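Local coordinates for protein tail assembly chaperone (Enterobacteria phage HK97, PDB 2OB9) that probably acts as a chaperone in assembly of the phage tail, with subunits that can form a spiral, at residues A[99-102]-A[103-107]; A[88-91]-A[92-95]. One frame throughout, in Å; residues are numbered along the deposited sequence.

Two successive helix starts show how a short chain can turn on itself with local contacts. Coming from the N terminus, the chain passes through strands 20-25 and 31-36, helices 40-49 and 61-79, then the short strand 80-81, which it leaves by a loop. Contact 2 closes the turn at the end of that loop, where 88-91 leads into helix 94-98. Residues 99-102 then follow, and contact 1 closes the next turn, at the start of helix 103-113. The two lie in series, neither enclosing nor crossing the other, with centres about 14 Å apart. Both rest partly on helix 61-79 and both reach a second subunit, so each belongs to the monomer and the assembly alike.

Contact 1: residues A[99-102]-A[103-107]; sequences EIYG and PVHSR
Tyr101 and His105 run antiparallel alongside one another, their side chains passing across the start of helix 103-113. With CG of Tyr101 anti to its backbone nitrogen (chi1 -170°), the phenol ring swings over the helix start, and His105 CB lies over one of its faces, 3.5 Å from Tyr101 CD1. The ring of His105 takes the other course: CG lies anti to its own carbonyl carbon (chi1 -50°), and the ring folds back so that one face is turned to Tyr101 CA, set toward the rim. This is a CH-pi contact, with Tyr101 CA 4.3 Å from the centroid of the His105 imidazole. The two rings themselves are inclined at 37°. Further along, the phenol oxygen of Tyr101 lies against Ser106, OH to CA 3.3 Å. Ile100 crosses the His105 side chain at about a right angle, its CG1 4.0 Å from His105 NE2, a nitrogen hydrogen-bonded to Ala11 O of the second subunit. The backbone closes the turn at the N-cap, Gly102, whose O accepts from Ser106 N at 3.1 Å. Ser106 OG gives a weak bond to Pro103 O, 3.3 Å, and also pairs with Asn117 of the second subunit. Tyr101 packs on Leu69, Asp72 and Val73 of helix 61-79, while His105 meets Phe76 of that helix and Trp28 in the loop between strands 20-25 and 31-36.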
loop_
_atom_site.group_PDB
_atom_site.type_symbol
_atom_site.label_atom_id
_atom_site.label_comp_id
_atom_site.label_asym_id
_atom_site.label_seq_id
_atom_site.Cartn_x
_atom_site.Cartn_y
_atom_site.Cartn_z
ATOM N N GLU A 99 23.886 -1.976 -28.125
ATOM C CA GLU A 99 25.264 -2.500 -28.078
ATOM C C GLU A 99 26.410 -1.494 -28.292
ATOM O O GLU A 99 27.559 -1.767 -27.888
ATOM C CB GLU A 99 25.462 -3.759 -28.936
ATOM C CG GLU A 99 24.918 -3.744 -30.335
ATOM C CD GLU A 99 25.406 -4.953 -31.155
ATOM O OE1 GLU A 99 26.645 -5.167 -31.241
ATOM O OE2 GLU A 99 24.549 -5.687 -31.713
ATOM N N ILE A 100 26.109 -0.337 -28.875
ATOM C CA ILE A 100 27.119 0.690 -29.086
ATOM C C ILE A 100 26.915 1.920 -28.223
ATOM O O ILE A 100 27.749 2.816 -28.234
ATOM C CB ILE A 100 27.269 1.139 -30.620
ATOM C CG1 ILE A 100 26.521 2.461 -30.971
ATOM C CG2 ILE A 100 27.139 -0.046 -31.606
ATOM C CD1 ILE A 100 25.020 2.490 -31.117
ATOM N N TYR A 101 25.802 1.987 -27.498
ATOM C CA TYR A 101 25.495 3.137 -26.673
ATOM C C TYR A 101 26.577 3.395 -25.619
ATOM O O TYR A 101 26.911 2.526 -24.792
ATOM C CB TYR A 101 24.126 2.950 -26.021
ATOM C CG TYR A 101 23.522 4.146 -25.304
ATOM C CD1 TYR A 101 22.639 5.018 -25.966
ATOM C CD2 TYR A 101 23.753 4.359 -23.938
ATOM C CE1 TYR A 101 22.029 6.091 -25.280
ATOM C CE2 TYR A 101 23.151 5.417 -23.248
ATOM C CZ TYR A 101 22.295 6.289 -23.932
ATOM O OH TYR A 101 21.701 7.340 -23.263
ATOM N N GLY A 102 27.115 4.606 -25.646
ATOM C CA GLY A 102 28.141 4.990 -24.700
ATOM C C GLY A 102 28.065 6.464 -24.373
ATOM O O GLY A 102 26.995 7.076 -24.496
ATOM N N PRO A 103 29.193 7.036 -23.925
ATOM C CA PRO A 103 29.285 8.385 -23.346
ATOM C C PRO A 103 28.689 9.534 -24.190
ATOM O O PRO A 103 28.031 10.412 -23.642
ATOM C CB PRO A 103 30.800 8.569 -23.145
ATOM C CG PRO A 103 31.311 7.185 -22.939
ATOM C CD PRO A 103 30.493 6.346 -23.904
ATOM N N VAL A 104 28.944 9.549 -25.488
ATOM C CA VAL A 104 28.409 10.583 -26.371
ATOM C C VAL A 104 26.873 10.529 -26.456
ATOM O O VAL A 104 26.202 11.541 -26.244
ATOM C CB VAL A 104 29.082 10.551 -27.791
ATOM C CG1 VAL A 104 28.461 11.608 -28.734
ATOM C CG2 VAL A 104 30.579 10.754 -27.654
ATOM N N HIS A 105 26.335 9.346 -26.752
ATOM C CA HIS A 105 24.894 9.139 -26.829
ATOM C C HIS A 105 24.214 9.585 -25.542
ATOM O O HIS A 105 23.187 10.238 -25.554
ATOM C CB HIS A 105 24.576 7.665 -27.089
ATOM C CG HIS A 105 25.350 7.080 -28.228
ATOM N ND1 HIS A 105 26.693 6.791 -28.138
ATOM C CD2 HIS A 105 24.981 6.774 -29.493
ATOM C CE1 HIS A 105 27.114 6.302 -29.284
ATOM N NE2 HIS A 105 26.099 6.309 -30.134
ATOM N N SER A 106 24.807 9.228 -24.426
ATOM C CA SER A 106 24.194 9.498 -23.150
ATOM C C SER A 106 24.263 10.986 -22.795
ATOM O O SER A 106 23.364 11.502 -22.175
ATOM C CB SER A 106 24.785 8.583 -22.081
ATOM O OG SER A 106 25.873 9.213 -21.415
ATOM N N ARG A 107 25.309 11.666 -23.250
ATOM C CA ARG A 107 25.451 13.134 -23.103
ATOM C C ARG A 107 24.491 13.872 -24.056
ATOM O O ARG A 107 24.012 14.948 -23.752
ATOM C CB ARG A 107 26.887 13.541 -23.418
ATOM C CG ARG A 107 27.166 15.033 -23.238
ATOM C CD ARG A 107 28.573 15.510 -23.756
ATOM N NE ARG A 107 28.801 15.362 -25.219
ATOM C CZ ARG A 107 28.240 16.138 -26.154
ATOM N NH1 ARG A 107 27.383 17.110 -25.807
ATOM N NH2 ARG A 107 28.534 15.946 -27.447
#

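Contact 2: residues A[88-91]-A[92-95]; sequences VFSV and DEEE
Glu93 curls back to Ser90 and takes the backbone N-H at the first residue of the turn: Ser90 N to Glu93 OE1 is 3.0 Å and nearly straight, at 169°. The carboxylate uses the lone pair of OE1 that faces away from OE2, and CG of Glu93, held between its backbone N and carbonyl carbon (chi1 53°), directs the chain there. The same OE1 has a weak contact with Ser90 OG, 3.3 Å, whose proton is not settled, and a long, weak ion pair with Lys8 of the second subunit. In return, Glu93 N donates to Ser90 O at 3.1 Å, closing a beta turn over 90-93 that ends at Glu93, the N-cap of helix 94-98. Ser90 OG accepts weakly from Asp92 N at 3.2 Å, as in an ST turn, and Val91 O receives another weak bond, from Glu94 N, 3.4 Å. Phe89 CB lies 3.9 Å from Glu93 CG, the two side chains crossing at about a right angle, and the Phe89 side chain packs on Phe76 and Leu80. Glu94, a buried residue, sends its carboxylate elsewhere, to salt bridges with Arg98 and Arg45, which would probably favour its charged form.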
loop_
_atom_site.group_PDB
_atom_site.type_symbol
_atom_site.label_atom_id
_atom_site.label_comp_id
_atom_site.label_asym_id
_atom_site.label_seq_id
_atom_site.Cartn_x
_atom_site.Cartn_y
_atom_site.Cartn_z
ATOM N N VAL A 88 17.113 9.658 -36.771
ATOM C CA VAL A 88 18.273 8.864 -37.207
ATOM C C VAL A 88 17.987 7.336 -37.148
ATOM O O VAL A 88 18.411 6.570 -38.040
ATOM C CB VAL A 88 19.565 9.208 -36.393
ATOM C CG1 VAL A 88 20.754 8.389 -36.906
ATOM C CG2 VAL A 88 19.893 10.686 -36.489
ATOM N N PHE A 89 17.326 6.906 -36.065
ATOM C CA PHE A 89 17.075 5.504 -35.776
ATOM C C PHE A 89 15.594 5.327 -35.672
ATOM O O PHE A 89 14.900 6.228 -35.192
ATOM C CB PHE A 89 17.732 5.071 -34.456
ATOM C CG PHE A 89 19.228 5.217 -34.446
ATOM C CD1 PHE A 89 20.031 4.381 -35.240
ATOM C CD2 PHE A 89 19.846 6.189 -33.643
ATOM C CE1 PHE A 89 21.432 4.516 -35.266
ATOM C CE2 PHE A 89 21.254 6.327 -33.639
ATOM C CZ PHE A 89 22.051 5.480 -34.456
ATOM N N SER A 90 15.077 4.203 -36.172
ATOM C CA SER A 90 13.705 3.849 -35.851
ATOM C C SER A 90 13.654 3.150 -34.478
ATOM O O SER A 90 14.659 2.627 -33.957
ATOM C CB SER A 90 13.093 2.929 -36.926
ATOM O OG SER A 90 13.721 1.670 -36.850
ATOM N N VAL A 91 12.449 3.148 -33.913
ATOM C CA VAL A 91 12.085 2.301 -32.764
ATOM C C VAL A 91 12.607 0.863 -32.903
ATOM O O VAL A 91 13.073 0.273 -31.931
ATOM C CB VAL A 91 10.530 2.369 -32.493
ATOM C CG1 VAL A 91 9.731 2.664 -33.785
ATOM C CG2 VAL A 91 10.011 1.122 -31.786
ATOM N N ASP A 92 12.588 0.337 -34.129
ATOM C CA ASP A 92 12.942 -1.044 -34.387
ATOM C C ASP A 92 14.422 -1.400 -34.216
ATOM O O ASP A 92 14.768 -2.574 -34.120
ATOM C CB ASP A 92 12.427 -1.478 -35.770
ATOM C CG ASP A 92 10.908 -1.498 -35.844
ATOM O OD1 ASP A 92 10.241 -1.745 -34.809
ATOM O OD2 ASP A 92 10.372 -1.266 -36.943
ATOM N N GLU A 93 15.302 -0.407 -34.200
ATOM C CA GLU A 93 16.723 -0.712 -34.008
ATOM C C GLU A 93 17.245 -0.339 -32.635
ATOM O O GLU A 93 18.410 0.006 -32.480
ATOM C CB GLU A 93 17.605 -0.172 -35.156
ATOM C CG GLU A 93 17.467 1.309 -35.517
ATOM C CD GLU A 93 17.647 1.551 -37.035
ATOM O OE1 GLU A 93 16.906 2.335 -37.626
ATOM O OE2 GLU A 93 18.532 0.953 -37.644
ATOM N N GLU A 94 16.375 -0.451 -31.633
ATOM C CA GLU A 94 16.740 -0.197 -30.245
ATOM C C GLU A 94 17.909 -1.071 -29.833
ATOM O O GLU A 94 18.916 -0.592 -29.323
ATOM C CB GLU A 94 15.536 -0.469 -29.334
ATOM C CG GLU A 94 15.819 -0.391 -27.813
ATOM C CD GLU A 94 14.720 -1.103 -26.990
ATOM O OE1 GLU A 94 13.707 -0.440 -26.648
ATOM O OE2 GLU A 94 14.869 -2.320 -26.706
ATOM N N GLU A 95 17.750 -2.357 -30.081
ATOM C CA GLU A 95 18.711 -3.392 -29.744
ATOM C C GLU A 95 20.070 -3.224 -30.426
ATOM O O GLU A 95 21.102 -3.467 -29.803
ATOM C CB GLU A 95 18.082 -4.753 -30.086
ATOM C CG GLU A 95 17.069 -4.632 -31.248
ATOM C CD GLU A 95 15.598 -4.428 -30.832
ATOM O OE1 GLU A 95 15.056 -5.208 -30.006
ATOM O OE2 GLU A 95 14.961 -3.509 -31.391
#